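Local coordinates for protein endo-1,3-beta-glucanase, family GH16 (Zobellia galactanivorans, PDB 5FUI) that probably holds laminarin, a marine beta-1,3-glucan, through this family 6 carbohydrate-binding module, the C-terminal module of a GH16 laminarinase, at residues A[12-17]-A[124-129]; A[28-33]-A[96-101]. All blocks are in the same frame, centred on the assembly; numbering follows the deposited sequence.

Both contacts lie in a beta-sandwich carbohydrate-binding module, and both reach its four-stranded antiparallel sheet. Contact 1 pairs the outermost strand 10-14 with strand 124-131; contact 2 lays the turn between strands 25-28 and 34-37 against the start of strand 97-107, the outermost strand at the other side of that sheet. Both segments of contact 2 fall between those of contact 1 in sequence, and the centres are about 10 Å apart. They meet at N126: its ND2 lies 3.1 Å from E31 OE1, a probable hydrogen bond, while C29 and W98 pack on the same residue. N126 thus binds magnesium in contact 1 and meets the turn of contact 2.

Contact 1 of 2, residues A[12-17]-A[124-129]; sequences KIEAES and NINWIR. With MG (magnesium ion), chain E.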
loop_
_atom_site.group_PDB
_atom_site.type_symbol
_atom_site.label_atom_id
_atom_site.label_comp_id
_atom_site.label_asym_id
_atom_site.label_seq_id
_atom_site.Cartn_x
_atom_site.Cartn_y
_atom_site.Cartn_z
ATOM N N LYS A 12 4.270 -0.528 11.076
ATOM C CA LYS A 12 4.734 -0.966 9.767
ATOM C C LYS A 12 4.039 -2.248 9.380
ATOM O O LYS A 12 4.031 -3.246 10.166
ATOM C CB LYS A 12 6.270 -1.080 9.744
ATOM C CG LYS A 12 6.902 -1.390 8.408
ATOM C CD LYS A 12 8.407 -1.230 8.650
ATOM C CE LYS A 12 9.179 -1.464 7.405
ATOM N NZ LYS A 12 10.571 -1.898 7.655
ATOM N N ILE A 13 3.360 -2.232 8.220
ATOM C CA ILE A 13 2.624 -3.406 7.681
ATOM C C ILE A 13 3.417 -3.922 6.499
ATOM O O ILE A 13 3.559 -3.225 5.478
ATOM C CB ILE A 13 1.220 -3.046 7.176
ATOM C CG1 ILE A 13 0.415 -2.422 8.310
ATOM C CG2 ILE A 13 0.451 -4.232 6.578
ATOM C CD1 ILE A 13 -0.742 -1.558 7.771
ATOM N N GLU A 14 3.953 -5.161 6.582
ATOM C CA GLU A 14 4.695 -5.705 5.446
ATOM C C GLU A 14 3.667 -5.976 4.356
ATOM O O GLU A 14 2.599 -6.513 4.635
ATOM C CB GLU A 14 5.500 -6.997 5.787
ATOM C CG GLU A 14 6.620 -6.687 6.772
ATOM C CD GLU A 14 7.701 -5.713 6.119
ATOM O OE1 GLU A 14 7.854 -5.645 4.837
ATOM O OE2 GLU A 14 8.418 -5.045 6.870
ATOM N N ALA A 15 3.917 -5.527 3.140
ATOM C CA ALA A 15 2.859 -5.581 2.103
ATOM C C ALA A 15 2.471 -7.048 1.790
ATOM O O ALA A 15 1.376 -7.303 1.264
ATOM C CB ALA A 15 3.311 -4.839 0.824
ATOM N N GLU A 16 3.455 -7.983 1.966
ATOM C CA GLU A 16 3.227 -9.404 1.655
ATOM C C GLU A 16 2.343 -10.074 2.734
ATOM O O GLU A 16 2.061 -11.238 2.624
ATOM C CB GLU A 16 4.570 -10.106 1.423
ATOM C CG GLU A 16 5.388 -10.363 2.686
ATOM C CD GLU A 16 6.322 -9.216 3.052
ATOM O OE1 GLU A 16 6.123 -8.040 2.614
ATOM O OE2 GLU A 16 7.335 -9.462 3.752
ATOM N N SER A 17 1.969 -9.350 3.785
ATOM C CA SER A 17 1.214 -9.889 4.937
ATOM C C SER A 17 -0.274 -9.839 4.750
ATOM O O SER A 17 -1.039 -10.059 5.705
ATOM C CB SER A 17 1.643 -9.178 6.230
ATOM O OG SER A 17 1.050 -7.878 6.318
ATOM N N ASN A 124 5.404 -2.185 -7.787
ATOM C CA ASN A 124 5.684 -3.166 -6.685
ATOM C C ASN A 124 5.514 -2.470 -5.352
ATOM O O ASN A 124 5.700 -1.195 -5.290
ATOM C CB ASN A 124 7.103 -3.677 -6.753
ATOM C CG ASN A 124 7.399 -4.574 -7.968
ATOM O OD1 ASN A 124 8.605 -4.709 -8.338
ATOM N ND2 ASN A 124 6.407 -5.115 -8.597
ATOM N N ILE A 125 5.237 -3.199 -4.269
ATOM C CA ILE A 125 5.226 -2.573 -2.953
ATOM C C ILE A 125 5.828 -3.507 -1.892
ATOM O O ILE A 125 5.532 -4.701 -1.867
ATOM C CB ILE A 125 3.772 -2.126 -2.595
ATOM C CG1 ILE A 125 3.784 -1.526 -1.198
ATOM C CG2 ILE A 125 2.767 -3.354 -2.699
ATOM C CD1 ILE A 125 2.516 -0.713 -0.903
ATOM N N ASN A 126 6.649 -2.914 -1.036
ATOM C CA ASN A 126 7.400 -3.625 -0.018
ATOM C C ASN A 126 6.645 -3.576 1.354
ATOM O O ASN A 126 6.419 -4.633 2.005
ATOM C CB ASN A 126 8.832 -3.031 0.116
ATOM C CG ASN A 126 9.696 -3.713 1.158
ATOM O OD1 ASN A 126 9.368 -4.753 1.682
ATOM N ND2 ASN A 126 10.861 -3.100 1.449
ATOM N N TRP A 127 6.207 -2.369 1.740
ATOM C CA TRP A 127 5.528 -2.204 3.020
ATOM C C TRP A 127 4.758 -0.888 2.985
ATOM O O TRP A 127 4.890 -0.069 2.094
ATOM C CB TRP A 127 6.526 -2.229 4.251
ATOM C CG TRP A 127 7.763 -1.418 4.149
ATOM C CD1 TRP A 127 9.071 -1.902 3.994
ATOM C CD2 TRP A 127 7.866 0.039 4.225
ATOM N NE1 TRP A 127 9.974 -0.819 3.960
ATOM C CE2 TRP A 127 9.307 0.359 4.115
ATOM C CE3 TRP A 127 6.936 1.114 4.400
ATOM C CZ2 TRP A 127 9.788 1.654 4.216
ATOM C CZ3 TRP A 127 7.467 2.426 4.427
ATOM C CH2 TRP A 127 8.834 2.681 4.316
ATOM N N ILE A 128 3.925 -0.770 4.025
ATOM C CA ILE A 128 3.120 0.382 4.346
ATOM C C ILE A 128 3.514 0.828 5.780
ATOM O O ILE A 128 3.725 -0.036 6.663
ATOM C CB ILE A 128 1.588 0.075 4.310
ATOM C CG1 ILE A 128 1.172 -0.546 2.959
ATOM C CG2 ILE A 128 0.787 1.351 4.625
ATOM C CD1 ILE A 128 0.863 -2.026 3.061
ATOM N N ARG A 129 3.628 2.141 6.032
ATOM C CA ARG A 129 3.933 2.623 7.404
ATOM C C ARG A 129 2.971 3.725 7.724
ATOM O O ARG A 129 2.860 4.709 7.010
ATOM C CB ARG A 129 5.429 3.054 7.449
ATOM C CG ARG A 129 5.910 3.524 8.811
ATOM C CD ARG A 129 7.445 3.503 8.916
ATOM N NE ARG A 129 8.047 4.401 7.967
ATOM C CZ ARG A 129 9.268 4.271 7.387
ATOM N NH1 ARG A 129 10.056 3.222 7.739
ATOM N NH2 ARG A 129 9.632 5.241 6.471
HETATM MG MG MG E . 7.903 -6.447 2.429
HETATM O O HOH W 1 9.407 -7.551 3.839
#
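K12 lies across W127, with CE 3.4 Å from the centroid of the five-membered ring and only 9° off its normal, a CH-pi contact. With CG anti to the backbone N (chi1 -174°) and the chain extended beyond it, NZ ends over the same face, 4.2 Å from that centroid, as a cation-pi partner. This outer side is the loose one: K12 is exposed, and its salt bridge from NZ to E14 OE2 is long. W127 CH2 lies over one face of the R129 guanidinium, offset toward its rim, and R129 NH2 forms a salt bridge with E61.

The tight part is the backbone pairing between the strands. I13 and I128 form an antiparallel hydrogen-bonded pair, I13 N giving a nearly straight bond to I128 O (2.7 Å) and I128 N returning one to I13 O. Their side chains lie on the buried side, where I128 CD1 reaches both I13 CG2 and A15 CB, and A15 CB also packs on I125 CG2.

Beyond the pairing, A15 N bonds to N126 O at 2.9 Å from above the carbonyl plane. That same oxygen binds magnesium, as does N126 OD1 at 2.4 Å, while N126 ND2 is hydrogen-bonded to E31. E14 OE1 and E16 OE1 add one bond each, a water held by E16 OE2 another, and E34 O completes the site, which ties the turn after strand 10-14 to strand 124-131.

In the beta-sandwich, strand 124-131 runs between strands 10-14 and 56-66; I13 reaches Y47 and I50 of the facing sheet, and A15 packs on V36 of strand 34-37.

Contact 2 of 2, residues A[28-33]-A[96-101]; sequences PCSEGG and QNWTTV
E31 crosses the five-membered ring of W98 obliquely, its CD 3.6 Å from W98 CG and the carboxylate plane turned 35° from the ring. It belongs to a type I beta turn, C29 to G32, closed by G32 N on C29 O and linking strands 25-28 and 34-37 at the surface of the beta-sandwich. The glutamate chain is extended beyond CG, which carries the carboxylate along the indole to its outside partners, R63 in a salt bridge at OE2 and N126 at OE1.

C29 meets the indole on its NE1 side: SG, anti to the backbone N (chi1 177°), is 3.7 Å from W98 CZ2 in an oblique sulfur-aromatic contact. The sulfur also accepts from E31 N (3.5 Å), a bond inside the turn. At the ring edge, S30 OG sits near the indole plane and takes a weak, bent hydrogen bond from W98 NE1 (128° at the hydrogen). Q96, at the bend leading into strand 97-107, packs its CB 3.9 Å from S30 CB.

A leucine in place of W98 would probably leave S30 OG without its indole donor and open a gap beside C29 SG and the E31 carboxylate. W98 also packs on N35, N124 and N126, and the closest approach of E31 to it is OE2 to W98 CB, 3.3 Å.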
loop_
_atom_site.group_PDB
_atom_site.type_symbol
_atom_site.label_atom_id
_atom_site.label_comp_id
_atom_site.label_asym_id
_atom_site.label_seq_id
_atom_site.Cartn_x
_atom_site.Cartn_y
_atom_site.Cartn_z
ATOM N N PRO A 28 11.110 -12.248 -3.639
ATOM C CA PRO A 28 12.120 -11.728 -2.718
ATOM C C PRO A 28 12.415 -10.258 -3.030
ATOM O O PRO A 28 12.476 -9.879 -4.178
ATOM C CB PRO A 28 13.364 -12.614 -2.999
ATOM C CG PRO A 28 12.935 -13.613 -3.986
ATOM C CD PRO A 28 11.583 -13.360 -4.461
ATOM N N CYS A 29 12.569 -9.478 -1.969
ATOM C CA CYS A 29 12.720 -8.024 -2.141
ATOM C C CYS A 29 14.237 -7.706 -1.845
ATOM O O CYS A 29 14.803 -8.238 -0.868
ATOM C CB CYS A 29 11.795 -7.341 -1.125
ATOM S SG CYS A 29 11.913 -5.549 -1.126
ATOM N N SER A 30 14.770 -6.768 -2.588
ATOM C CA SER A 30 16.162 -6.313 -2.394
ATOM C C SER A 30 16.394 -5.668 -1.061
ATOM O O SER A 30 17.536 -5.587 -0.619
ATOM C CB SER A 30 16.593 -5.343 -3.514
ATOM O OG SER A 30 15.839 -4.121 -3.441
ATOM N N GLU A 31 15.321 -5.206 -0.419
ATOM C CA GLU A 31 15.379 -4.599 0.918
ATOM C C GLU A 31 15.166 -5.588 2.049
ATOM O O GLU A 31 15.046 -5.175 3.209
ATOM C CB GLU A 31 14.397 -3.421 1.031
ATOM C CG GLU A 31 14.753 -2.387 -0.021
ATOM C CD GLU A 31 14.092 -1.006 0.153
ATOM O OE1 GLU A 31 12.979 -0.920 0.698
ATOM O OE2 GLU A 31 14.712 -0.027 -0.262
ATOM N N GLY A 32 15.147 -6.889 1.690
ATOM C CA GLY A 32 14.942 -7.988 2.645
ATOM C C GLY A 32 13.471 -8.365 2.656
ATOM O O GLY A 32 12.591 -7.590 2.259
ATOM N N GLY A 33 13.223 -9.572 3.150
ATOM C CA GLY A 33 11.862 -10.091 3.128
ATOM C C GLY A 33 11.343 -10.238 1.684
ATOM O O GLY A 33 12.060 -10.581 0.743
ATOM N N GLN A 96 13.330 -3.120 -8.478
ATOM C CA GLN A 96 13.831 -3.092 -7.103
ATOM C C GLN A 96 14.540 -1.796 -6.818
ATOM O O GLN A 96 15.433 -1.756 -6.043
ATOM C CB GLN A 96 14.702 -4.340 -6.748
ATOM C CG GLN A 96 14.031 -5.695 -6.955
ATOM C CD GLN A 96 13.017 -6.037 -5.883
ATOM O OE1 GLN A 96 12.017 -6.729 -6.197
ATOM N NE2 GLN A 96 13.264 -5.681 -4.685
ATOM N N ASN A 97 14.115 -0.746 -7.487
ATOM C CA ASN A 97 14.556 0.606 -7.154
ATOM C C ASN A 97 13.455 1.221 -6.289
ATOM O O ASN A 97 12.418 1.568 -6.814
ATOM C CB ASN A 97 14.779 1.480 -8.401
ATOM C CG ASN A 97 15.992 1.074 -9.192
ATOM O OD1 ASN A 97 16.249 1.670 -10.226
ATOM N ND2 ASN A 97 16.698 0.150 -8.751
ATOM N N TRP A 98 13.657 1.281 -4.988
ATOM C CA TRP A 98 12.521 1.619 -4.090
ATOM C C TRP A 98 12.524 3.061 -3.718
ATOM O O TRP A 98 13.585 3.716 -3.636
ATOM C CB TRP A 98 12.681 0.768 -2.801
ATOM C CG TRP A 98 12.553 -0.669 -3.134
ATOM C CD1 TRP A 98 13.592 -1.592 -3.377
ATOM C CD2 TRP A 98 11.294 -1.361 -3.330
ATOM N NE1 TRP A 98 13.039 -2.814 -3.749
ATOM C CE2 TRP A 98 11.651 -2.730 -3.745
ATOM C CE3 TRP A 98 9.951 -1.018 -3.193
ATOM C CZ2 TRP A 98 10.671 -3.693 -4.041
ATOM C CZ3 TRP A 98 8.982 -1.990 -3.575
ATOM C CH2 TRP A 98 9.332 -3.314 -3.931
ATOM N N THR A 99 11.305 3.588 -3.467
ATOM C CA THR A 99 11.118 4.955 -3.012
ATOM C C THR A 99 9.893 4.996 -2.101
ATOM O O THR A 99 9.068 4.059 -2.145
ATOM C CB THR A 99 10.984 5.927 -4.250
ATOM O OG1 THR A 99 11.201 7.253 -3.736
ATOM C CG2 THR A 99 9.567 5.800 -4.895
ATOM N N THR A 100 9.776 6.026 -1.289
ATOM C CA THR A 100 8.623 6.115 -0.392
ATOM C C THR A 100 7.710 7.274 -0.742
ATOM O O THR A 100 8.133 8.444 -0.770
ATOM C CB THR A 100 9.115 6.298 1.052
ATOM O OG1 THR A 100 9.995 5.191 1.389
ATOM C CG2 THR A 100 7.929 6.212 2.045
ATOM N N VAL A 101 6.473 6.931 -1.138
ATOM C CA VAL A 101 5.463 7.978 -1.366
ATOM C C VAL A 101 4.516 7.975 -0.168
ATOM O O VAL A 101 4.494 7.044 0.653
ATOM C CB VAL A 101 4.701 7.762 -2.717
ATOM C CG1 VAL A 101 5.710 7.886 -3.910
ATOM C CG2 VAL A 101 3.942 6.391 -2.697
#